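Local structure of capsular polysaccharide export system protein KpsC (Thermosulfurimonas dismutans, 6MGB) at residues E157-T165 / H238-M249. The protein transfers Kdo in beta(2,4) linkage while building the conserved glycolipid anchor of Gram-negative bacterial capsules, probably using CMP-Kdo as donor. Numbering follows the deposited sequence. Where two conformers were deposited one is given.
Sequences ERVLLIDQT and HFDRIYTVSSQM. With C5P (cytidine-5'-monophosphate), chain D.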
loop_
_atom_site.group_PDB
_atom_site.type_symbol
_atom_site.label_atom_id
_atom_site.label_comp_id
_atom_site.label_asym_id
_atom_site.label_seq_id
_atom_site.Cartn_x
_atom_site.Cartn_y
_atom_site.Cartn_z
ATOM N N GLU A 157 -23.356 -16.452 7.177
ATOM C CA GLU A 157 -22.799 -16.015 5.904
ATOM C C GLU A 157 -22.671 -14.497 5.887
ATOM O O GLU A 157 -23.613 -13.780 6.243
ATOM C CB GLU A 157 -23.678 -16.486 4.745
ATOM C CG GLU A 157 -23.058 -16.267 3.373
ATOM C CD GLU A 157 -24.033 -16.519 2.237
ATOM O OE1 GLU A 157 -25.164 -16.979 2.508
ATOM O OE2 GLU A 157 -23.670 -16.254 1.071
ATOM N N ARG A 158 -21.505 -14.007 5.473
ATOM C CA ARG A 158 -21.234 -12.576 5.498
ATOM C C ARG A 158 -20.027 -12.277 4.622
ATOM O O ARG A 158 -19.123 -13.106 4.484
ATOM C CB ARG A 158 -20.983 -12.090 6.930
ATOM C CG ARG A 158 -19.872 -12.856 7.624
ATOM C CD ARG A 158 -19.555 -12.316 9.006
ATOM N NE ARG A 158 -18.579 -13.173 9.678
ATOM C CZ ARG A 158 -18.866 -14.075 10.614
ATOM N NH1 ARG A 158 -20.114 -14.251 11.036
ATOM N NH2 ARG A 158 -17.892 -14.804 11.141
ATOM N N VAL A 159 -20.021 -11.077 4.038
ATOM C CA VAL A 159 -18.910 -10.596 3.229
ATOM C C VAL A 159 -18.501 -9.221 3.741
ATOM O O VAL A 159 -19.249 -8.548 4.452
ATOM C CB VAL A 159 -19.260 -10.534 1.725
ATOM C CG1 VAL A 159 -19.743 -11.894 1.236
ATOM C CG2 VAL A 159 -20.312 -9.465 1.450
ATOM N N LEU A 160 -17.293 -8.803 3.363
ATOM C CA LEU A 160 -16.716 -7.549 3.828
ATOM C C LEU A 160 -16.385 -6.658 2.640
ATOM O O LEU A 160 -15.728 -7.101 1.691
ATOM C CB LEU A 160 -15.451 -7.796 4.658
ATOM C CG LEU A 160 -14.810 -6.544 5.266
ATOM C CD1 LEU A 160 -15.748 -5.888 6.270
ATOM C CD2 LEU A 160 -13.480 -6.883 5.918
ATOM N N LEU A 161 -16.839 -5.409 2.699
ATOM C CA LEU A 161 -16.489 -4.384 1.725
ATOM C C LEU A 161 -15.513 -3.409 2.372
ATOM O O LEU A 161 -15.744 -2.949 3.494
ATOM C CB LEU A 161 -17.737 -3.641 1.233
ATOM C CG LEU A 161 -18.614 -4.322 0.175
ATOM C CD1 LEU A 161 -18.912 -5.775 0.517
ATOM C CD2 LEU A 161 -19.910 -3.545 0.011
ATOM N N ILE A 162 -14.429 -3.101 1.665
ATOM C CA ILE A 162 -13.384 -2.215 2.168
ATOM C C ILE A 162 -13.643 -0.816 1.625
ATOM O O ILE A 162 -13.716 -0.615 0.408
ATOM C CB ILE A 162 -11.986 -2.715 1.771
ATOM C CG1 ILE A 162 -11.741 -4.113 2.351
ATOM C CG2 ILE A 162 -10.907 -1.737 2.248
ATOM C CD1 ILE A 162 -10.461 -4.768 1.876
ATOM N N ASP A 163 -13.779 0.153 2.526
ATOM C CA ASP A 163 -13.914 1.544 2.125
ATOM C C ASP A 163 -12.540 2.204 2.123
ATOM O O ASP A 163 -11.600 1.739 2.772
ATOM C CB ASP A 163 -14.864 2.295 3.063
ATOM C CG ASP A 163 -15.381 3.592 2.459
ATOM O OD1 ASP A 163 -15.285 3.761 1.225
ATOM O OD2 ASP A 163 -15.886 4.449 3.217
ATOM N N GLN A 164 -12.428 3.298 1.374
ATOM C CA GLN A 164 -11.171 4.018 1.232
ATOM C C GLN A 164 -11.405 5.500 1.496
ATOM O O GLN A 164 -12.535 5.946 1.724
ATOM C CB GLN A 164 -10.564 3.778 -0.155
ATOM C CG GLN A 164 -10.004 2.376 -0.316
ATOM C CD GLN A 164 -9.645 2.045 -1.749
ATOM O OE1 GLN A 164 -10.278 1.201 -2.382
ATOM N NE2 GLN A 164 -8.619 2.708 -2.268
ATOM N N THR A 165 -10.317 6.267 1.482
ATOM C CA THR A 165 -10.374 7.696 1.751
ATOM C C THR A 165 -10.580 8.461 0.454
ATOM O O THR A 165 -9.965 8.149 -0.571
ATOM C CB THR A 165 -9.089 8.182 2.426
ATOM O OG1 THR A 165 -7.986 8.030 1.524
ATOM C CG2 THR A 165 -8.815 7.396 3.698
ATOM N N HIS A 238 -12.519 -13.058 10.011
ATOM C CA HIS A 238 -13.914 -13.444 10.179
ATOM C C HIS A 238 -14.677 -13.508 8.864
ATOM O O HIS A 238 -15.896 -13.709 8.880
ATOM C CB HIS A 238 -14.612 -12.472 11.128
ATOM C CG HIS A 238 -14.096 -12.527 12.531
ATOM N ND1 HIS A 238 -14.616 -13.379 13.482
ATOM C CD2 HIS A 238 -13.104 -11.841 13.144
ATOM C CE1 HIS A 238 -13.968 -13.213 14.620
ATOM N NE2 HIS A 238 -13.045 -12.286 14.442
ATOM N N PHE A 239 -13.996 -13.339 7.734
ATOM C CA PHE A 239 -14.630 -13.389 6.429
ATOM C C PHE A 239 -13.843 -14.322 5.519
ATOM O O PHE A 239 -12.654 -14.572 5.728
ATOM C CB PHE A 239 -14.722 -11.993 5.789
ATOM C CG PHE A 239 -15.507 -11.002 6.602
ATOM C CD1 PHE A 239 -16.856 -10.798 6.358
ATOM C CD2 PHE A 239 -14.896 -10.273 7.609
ATOM C CE1 PHE A 239 -17.580 -9.887 7.105
ATOM C CE2 PHE A 239 -15.615 -9.361 8.360
ATOM C CZ PHE A 239 -16.959 -9.169 8.107
ATOM N N ASP A 240 -14.534 -14.847 4.511
ATOM C CA ASP A 240 -13.893 -15.596 3.438
ATOM C C ASP A 240 -13.768 -14.799 2.151
ATOM O O ASP A 240 -12.848 -15.052 1.365
ATOM C CB ASP A 240 -14.676 -16.880 3.143
ATOM C CG ASP A 240 -14.708 -17.829 4.324
ATOM O OD1 ASP A 240 -13.724 -17.858 5.091
ATOM O OD2 ASP A 240 -15.717 -18.546 4.483
ATOM N N ARG A 241 -14.664 -13.839 1.924
ATOM C CA ARG A 241 -14.745 -13.105 0.669
ATOM C C ARG A 241 -14.679 -11.612 0.953
ATOM O O ARG A 241 -15.466 -11.094 1.752
ATOM C CB ARG A 241 -16.039 -13.459 -0.071
ATOM C CG ARG A 241 -16.283 -12.673 -1.340
ATOM C CD ARG A 241 -17.499 -13.211 -2.076
ATOM N NE ARG A 241 -17.222 -14.478 -2.748
ATOM C CZ ARG A 241 -18.140 -15.219 -3.361
ATOM N NH1 ARG A 241 -19.407 -14.828 -3.387
ATOM N NH2 ARG A 241 -17.791 -16.355 -3.948
ATOM N N ILE A 242 -13.749 -10.924 0.291
ATOM C CA ILE A 242 -13.503 -9.503 0.509
ATOM C C ILE A 242 -13.727 -8.760 -0.800
ATOM O O ILE A 242 -13.356 -9.249 -1.874
ATOM C CB ILE A 242 -12.072 -9.249 1.031
ATOM C CG1 ILE A 242 -11.737 -10.191 2.191
ATOM C CG2 ILE A 242 -11.908 -7.800 1.462
ATOM C CD1 ILE A 242 -12.681 -10.100 3.372
ATOM N N TYR A 243 -14.328 -7.576 -0.705
ATOM C CA TYR A 243 -14.549 -6.696 -1.847
ATOM C C TYR A 243 -13.744 -5.418 -1.662
ATOM O O TYR A 243 -13.809 -4.790 -0.600
ATOM C CB TYR A 243 -16.032 -6.352 -2.002
ATOM C CG TYR A 243 -16.897 -7.487 -2.503
ATOM C CD1 TYR A 243 -17.310 -8.501 -1.650
ATOM C CD2 TYR A 243 -17.318 -7.531 -3.826
ATOM C CE1 TYR A 243 -18.106 -9.535 -2.104
ATOM C CE2 TYR A 243 -18.114 -8.560 -4.288
ATOM C CZ TYR A 243 -18.506 -9.558 -3.424
ATOM O OH TYR A 243 -19.298 -10.583 -3.884
ATOM N N THR A 244 -12.993 -5.031 -2.694
ATOM C CA THR A 244 -12.162 -3.836 -2.629
ATOM C C THR A 244 -12.021 -3.232 -4.018
ATOM O O THR A 244 -12.105 -3.934 -5.031
ATOM C CB THR A 244 -10.770 -4.145 -2.053
ATOM O OG1 THR A 244 -10.075 -2.922 -1.782
ATOM C CG2 THR A 244 -9.946 -4.989 -3.027
ATOM N N VAL A 245 -11.807 -1.918 -4.054
ATOM C CA VAL A 245 -11.489 -1.218 -5.295
ATOM C C VAL A 245 -9.982 -1.275 -5.495
ATOM O O VAL A 245 -9.495 -1.897 -6.445
ATOM C CB VAL A 245 -11.994 0.240 -5.276
ATOM C CG1 VAL A 245 -11.521 0.986 -6.524
ATOM C CG2 VAL A 245 -13.514 0.283 -5.181
ATOM N N SER A 246 -9.229 -0.632 -4.587
ATOM C CA SER A 246 -7.777 -0.578 -4.734
ATOM C C SER A 246 -7.029 -0.492 -3.404
ATOM O O SER A 246 -5.850 -0.115 -3.402
ATOM C CB SER A 246 -7.380 0.632 -5.593
ATOM O OG SER A 246 -7.740 1.843 -4.950
ATOM N N SER A 247 -7.661 -0.838 -2.285
ATOM C CA SER A 247 -7.045 -0.650 -0.979
ATOM C C SER A 247 -5.921 -1.657 -0.740
ATOM O O SER A 247 -5.980 -2.809 -1.176
ATOM C CB SER A 247 -8.095 -0.785 0.123
ATOM O OG SER A 247 -7.501 -0.732 1.407
ATOM N N GLN A 248 -4.889 -1.209 -0.017
ATOM C CA GLN A 248 -3.847 -2.129 0.431
ATOM C C GLN A 248 -4.423 -3.222 1.320
ATOM O O GLN A 248 -3.848 -4.311 1.419
ATOM C CB GLN A 248 -2.752 -1.368 1.180
ATOM C CG GLN A 248 -1.651 -2.257 1.753
ATOM C CD GLN A 248 -0.600 -1.470 2.509
ATOM O OE1 GLN A 248 -0.428 -0.270 2.290
ATOM N NE2 GLN A 248 0.104 -2.141 3.411
ATOM N N MET A 249 -5.551 -2.952 1.981
ATOM C CA MET A 249 -6.164 -3.961 2.833
ATOM C C MET A 249 -6.603 -5.179 2.034
ATOM O O MET A 249 -6.744 -6.265 2.605
ATOM C CB MET A 249 -7.349 -3.355 3.588
ATOM C CG MET A 249 -7.956 -4.273 4.635
ATOM S SD MET A 249 -9.070 -3.391 5.747
ATOM C CE MET A 249 -9.731 -4.747 6.711
HETATM O O3P C5P D . -4.610 1.496 0.821
HETATM P P C5P D . -5.394 2.107 1.960
HETATM O O1P C5P D . -6.881 2.029 1.631
HETATM O O2P C5P D . -5.064 3.525 2.384
HETATM O "O5'" C5P D . -5.146 1.153 3.208
HETATM C "C5'" C5P D . -4.004 1.297 4.038
HETATM C "C4'" C5P D . -4.080 0.359 5.215
HETATM O "O4'" C5P D . -5.083 0.846 6.145
HETATM C "C3'" C5P D . -4.527 -1.059 4.890
HETATM O "O3'" C5P D . -3.459 -1.882 4.453
HETATM C "C2'" C5P D . -5.154 -1.529 6.198
HETATM O "O2'" C5P D . -4.162 -1.965 7.116
HETATM C "C1'" C5P D . -5.782 -0.237 6.722
HETATM N N1 C5P D . -7.212 -0.122 6.347
HETATM C C2 C5P D . -8.285 -0.440 7.342
HETATM N N3 C5P D . -9.733 -0.320 6.950
HETATM C C4 C5P D . -10.102 0.111 5.605
HETATM C C5 C5P D . -9.034 0.428 4.615
HETATM C C6 C5P D . -7.587 0.307 5.008
HETATM O O2 C5P D . -7.992 -0.790 8.433
HETATM N N4 C5P D . -11.507 0.226 5.223
HETATM O O HOH W 1 -17.148 -14.263 3.309
HETATM O O HOH W 2 -11.757 -0.844 -1.355
#
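With CG set opposite its carbonyl carbon (chi1 -72°) and the chain extended beyond, Q164 carries its amide alongside the 245-247 turn, where OE1 accepts from S246 N (3.1 Å) and NE2 gives S246 OG a nearly straight bond lying in the amide plane (3.0 Å). The two bonds fix the flip of the amide; NE2 also reaches D168, and S246 OG is hydrogen-bonded to S170 OG as well. A water joins OE1 to I162 O, T244 OG1 and V245 N. Were this glutamine an alanine, S246 N and the water would probably each lose a partner, and the turn next to the CMP phosphate would be less firmly held. S247 is the N-cap residue of helix 248-255: its OG accepts from M249 N. The same S247 OG donates to CMP O1P (2.8 Å); Q248 N binds O3P, and D163 O receives cytosine N4 (2.9 Å).

I162 and M249 line the pocket beside the cytosine; in the conformer given here, I162 CD1 lies against I242 CG2 and M249 CG. The packing runs on to L160, which holds CB over the centre of the F239 ring, 3.6 Å from its centroid, a CH-pi contact. Over the opposite face, offset toward the rim, passes R158, whose NE donates to H238 O (2.9 Å) while NH1 is hydrogen-bonded to T153 O. The strands run parallel, Y243 N bonding L160 O and I162 N bonding Y243 O (2.9 Å).

These central strands of a six-stranded parallel sheet, consistent with the nucleotide-binding domain of a GT-B glycosyltransferase, bring their C-terminal ends to CMP; strand 196-200 flanks 158-162, strand 259-262 flanks 241-244, and helix 180-191 packs on Y243, V245 and Q164.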